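Local coordinates for protein Rab GDP-dissociation inhibitor (Saccharomyces cerevisiae, PDB 3CPI) that inhibits GDP dissociation from the Rab GTPase SEC4, is essential for yeast secretion, and extracts GDP-bound YPT7 from vacuolar membranes, at residues G305-R310 with I394-E399. Numbering follows the deposited sequence.
Sequences GQRVIR and IAELFE
Val-308 and Ala-395 form an antiparallel hydrogen-bonded pair: Val-308 N reaches Ala-395 O at 2.7 Å, nearly straight (167° at the hydrogen), and Ala-395 N returns a bond to Val-308 O. A third bond, Leu-397 N to Gln-306 O at 2.9 Å, extends the pairing. On the face bearing Val-308, Ala-395 and Leu-397, Leu-397 reaches across from its own strand. Its CB and CG lie against Gln-306 O; from there the branches part, CD1 meeting Gln-306 NE2 at 3.6 Å and the CB of that glutamine, CD2 meeting Val-308 CG1 at 3.8 Å. With an alanine in place of Leu-397, both branches go, which would probably strip the Gln-306 amide of its CD1 cover, leave Val-308 CG1 with less apolar contact and open a gap beside Ile-367. On the other face Arg-307, bent at chi3 (67°), brings its guanidinium obliquely alongside Ile-394, NH2 lying 3.8 Å from Ile-394 CD1. Its CG brushes Glu-396, whose carboxylate hydrogen-bonds Ser-303 instead. Arg-310 lays its guanidinium over Val-308 CG2 and hydrogen-bonds the carbonyls of Tyr-415 and Asp-416. Strand 301-315 runs between strands 389-400 and 360-367, antiparallel to both, within the large mixed sheet, while Pro-373 of helix 373-376 touches Ile-309 and Ile-394.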
ATOM      1  N   GLY A 305       5.611  -9.604 -15.783  1.00 26.75           N
ATOM      2  CA  GLY A 305       6.745 -10.490 -15.564  1.00 27.24           C
ATOM      3  C   GLY A 305       7.001 -10.709 -14.078  1.00 27.88           C
ATOM      4  O   GLY A 305       7.737 -11.615 -13.698  1.00 27.70           O
ATOM      5  N   GLN A 306       6.380  -9.879 -13.242  1.00 28.23           N
ATOM      6  CA  GLN A 306       6.612  -9.911 -11.802  1.00 29.01           C
ATOM      7  C   GLN A 306       5.684 -10.854 -11.041  1.00 28.72           C
ATOM      8  O   GLN A 306       4.486 -10.918 -11.303  1.00 28.75           O
ATOM      9  CB  GLN A 306       6.513  -8.502 -11.208  1.00 28.94           C
ATOM     10  CG  GLN A 306       7.665  -7.584 -11.586  1.00 29.42           C
ATOM     11  CD  GLN A 306       7.599  -6.242 -10.872  1.00 30.36           C
ATOM     12  OE1 GLN A 306       8.608  -5.752 -10.357  1.00 33.07           O
ATOM     13  NE2 GLN A 306       6.412  -5.638 -10.842  1.00 31.42           N
ATOM     14  N   ARG A 307       6.266 -11.588 -10.102  1.00 29.04           N
ATOM     15  CA  ARG A 307       5.509 -12.355  -9.120  1.00 29.01           C
ATOM     16  C   ARG A 307       5.914 -11.897  -7.726  1.00 28.53           C
ATOM     17  O   ARG A 307       7.087 -11.624  -7.471  1.00 28.42           O
ATOM     18  CB  ARG A 307       5.758 -13.854  -9.288  1.00 29.21           C
ATOM     19  CG  ARG A 307       5.117 -14.432 -10.537  1.00 31.00           C
ATOM     20  CD  ARG A 307       5.857 -15.651 -11.059  1.00 33.51           C
ATOM     21  NE  ARG A 307       5.775 -16.792 -10.148  1.00 34.87           N
ATOM     22  CZ  ARG A 307       6.823 -17.354  -9.551  1.00 35.96           C
ATOM     23  NH1 ARG A 307       8.054 -16.896  -9.771  1.00 36.03           N
ATOM     24  NH2 ARG A 307       6.639 -18.388  -8.739  1.00 37.00           N
ATOM     25  N   VAL A 308       4.936 -11.816  -6.832  1.00 28.31           N
ATOM     26  CA  VAL A 308       5.170 -11.407  -5.443  1.00 28.12           C
ATOM     27  C   VAL A 308       4.915 -12.565  -4.461  1.00 28.20           C
ATOM     28  O   VAL A 308       3.904 -13.274  -4.559  1.00 28.12           O
ATOM     29  CB  VAL A 308       4.303 -10.163  -5.068  1.00 28.29           C
ATOM     30  CG1 VAL A 308       2.816 -10.426  -5.337  1.00 27.85           C
ATOM     31  CG2 VAL A 308       4.536  -9.722  -3.614  1.00 27.46           C
ATOM     32  N   ILE A 309       5.847 -12.775  -3.539  1.00 28.04           N
ATOM     33  CA  ILE A 309       5.599 -13.690  -2.432  1.00 28.07           C
ATOM     34  C   ILE A 309       5.194 -12.896  -1.194  1.00 27.93           C
ATOM     35  O   ILE A 309       5.853 -11.909  -0.840  1.00 27.51           O
ATOM     36  CB  ILE A 309       6.795 -14.642  -2.130  1.00 28.00           C
ATOM     37  CG1 ILE A 309       6.397 -15.654  -1.040  1.00 28.20           C
ATOM     38  CG2 ILE A 309       8.087 -13.849  -1.788  1.00 27.67           C
ATOM     39  CD1 ILE A 309       7.419 -16.748  -0.776  1.00 28.77           C
ATOM     40  N   ARG A 310       4.092 -13.318  -0.573  1.00 27.68           N
ATOM     41  CA  ARG A 310       3.646 -12.772   0.704  1.00 28.07           C
ATOM     42  C   ARG A 310       3.572 -13.876   1.753  1.00 28.44           C
ATOM     43  O   ARG A 310       3.006 -14.939   1.503  1.00 28.80           O
ATOM     44  CB  ARG A 310       2.300 -12.051   0.564  1.00 27.80           C
ATOM     45  CG  ARG A 310       2.371 -10.863  -0.374  1.00 27.60           C
ATOM     46  CD  ARG A 310       1.173  -9.943  -0.305  1.00 26.16           C
ATOM     47  NE  ARG A 310       1.366  -8.804  -1.203  1.00 26.55           N
ATOM     48  CZ  ARG A 310       0.912  -8.732  -2.454  1.00 26.81           C
ATOM     49  NH1 ARG A 310       0.206  -9.728  -2.976  1.00 27.07           N
ATOM     50  NH2 ARG A 310       1.141  -7.647  -3.180  1.00 26.28           N
ATOM     51  N   ILE A 394       1.874 -16.867  -3.564  1.00 34.65           N
ATOM     52  CA  ILE A 394       2.535 -16.180  -4.657  1.00 33.12           C
ATOM     53  C   ILE A 394       1.467 -15.665  -5.602  1.00 32.87           C
ATOM     54  O   ILE A 394       0.515 -16.373  -5.925  1.00 32.98           O
ATOM     55  CB  ILE A 394       3.548 -17.092  -5.399  1.00 33.21           C
ATOM     56  CG1 ILE A 394       4.663 -17.539  -4.447  1.00 32.10           C
ATOM     57  CG2 ILE A 394       4.127 -16.388  -6.633  1.00 32.07           C
ATOM     58  CD1 ILE A 394       5.655 -18.490  -5.065  1.00 32.67           C
ATOM     59  N   ALA A 395       1.622 -14.410  -6.014  1.00 32.38           N
ATOM     60  CA  ALA A 395       0.702 -13.767  -6.937  1.00 31.36           C
ATOM     61  C   ALA A 395       1.498 -13.165  -8.087  1.00 30.93           C
ATOM     62  O   ALA A 395       2.580 -12.621  -7.874  1.00 30.85           O
ATOM     63  CB  ALA A 395      -0.091 -12.694  -6.216  1.00 31.26           C
ATOM     64  N   GLU A 396       0.966 -13.288  -9.300  1.00 30.17           N
ATOM     65  CA  GLU A 396       1.548 -12.652 -10.476  1.00 29.84           C
ATOM     66  C   GLU A 396       0.896 -11.287 -10.656  1.00 28.63           C
ATOM     67  O   GLU A 396      -0.295 -11.112 -10.386  1.00 28.71           O
ATOM     68  CB  GLU A 396       1.342 -13.524 -11.720  1.00 29.61           C
ATOM     69  CG  GLU A 396       2.108 -13.054 -12.958  1.00 30.96           C
ATOM     70  CD  GLU A 396       2.101 -14.067 -14.112  1.00 31.88           C
ATOM     71  OE1 GLU A 396       1.307 -15.043 -14.085  1.00 34.64           O
ATOM     72  OE2 GLU A 396       2.898 -13.876 -15.058  1.00 33.53           O
ATOM     73  N   LEU A 397       1.683 -10.324 -11.107  1.00 27.63           N
ATOM     74  CA  LEU A 397       1.228  -8.949 -11.201  1.00 26.43           C
ATOM     75  C   LEU A 397       0.897  -8.620 -12.639  1.00 26.04           C
ATOM     76  O   LEU A 397       1.699  -8.868 -13.534  1.00 25.73           O
ATOM     77  CB  LEU A 397       2.290  -7.986 -10.649  1.00 25.97           C
ATOM     78  CG  LEU A 397       2.789  -8.174  -9.208  1.00 24.88           C
ATOM     79  CD1 LEU A 397       3.780  -7.056  -8.844  1.00 23.99           C
ATOM     80  CD2 LEU A 397       1.639  -8.200  -8.222  1.00 21.52           C
ATOM     81  N   PHE A 398      -0.292  -8.059 -12.845  1.00 25.78           N
ATOM     82  CA  PHE A 398      -0.776  -7.724 -14.173  1.00 25.58           C
ATOM     83  C   PHE A 398      -0.969  -6.224 -14.375  1.00 25.65           C
ATOM     84  O   PHE A 398      -1.128  -5.468 -13.413  1.00 25.70           O
ATOM     85  CB  PHE A 398      -2.074  -8.472 -14.463  1.00 25.56           C
ATOM     86  CG  PHE A 398      -1.921  -9.965 -14.448  1.00 26.27           C
ATOM     87  CD1 PHE A 398      -1.575 -10.650 -15.607  1.00 26.50           C
ATOM     88  CD2 PHE A 398      -2.108 -10.684 -13.271  1.00 26.32           C
ATOM     89  CE1 PHE A 398      -1.424 -12.026 -15.598  1.00 26.77           C
ATOM     90  CE2 PHE A 398      -1.955 -12.061 -13.245  1.00 26.47           C
ATOM     91  CZ  PHE A 398      -1.612 -12.735 -14.410  1.00 26.95           C
ATOM     92  N   GLU A 399      -0.951  -5.808 -15.635  1.00 25.45           N
ATOM     93  CA  GLU A 399      -1.201  -4.421 -16.005  1.00 26.06           C
ATOM     94  C   GLU A 399      -2.052  -4.388 -17.282  1.00 26.18           C
ATOM     95  O   GLU A 399      -2.077  -5.369 -18.029  1.00 26.46           O
ATOM     96  CB  GLU A 399       0.120  -3.653 -16.180  1.00 25.67           C
ATOM     97  CG  GLU A 399       1.012  -4.172 -17.304  1.00 26.44           C
ATOM     98  CD  GLU A 399       2.266  -3.329 -17.516  1.00 26.41           C
ATOM     99  OE1 GLU A 399       2.253  -2.117 -17.216  1.00 26.42           O
ATOM    100  OE2 GLU A 399       3.273  -3.888 -17.988  1.00 26.85           O
TER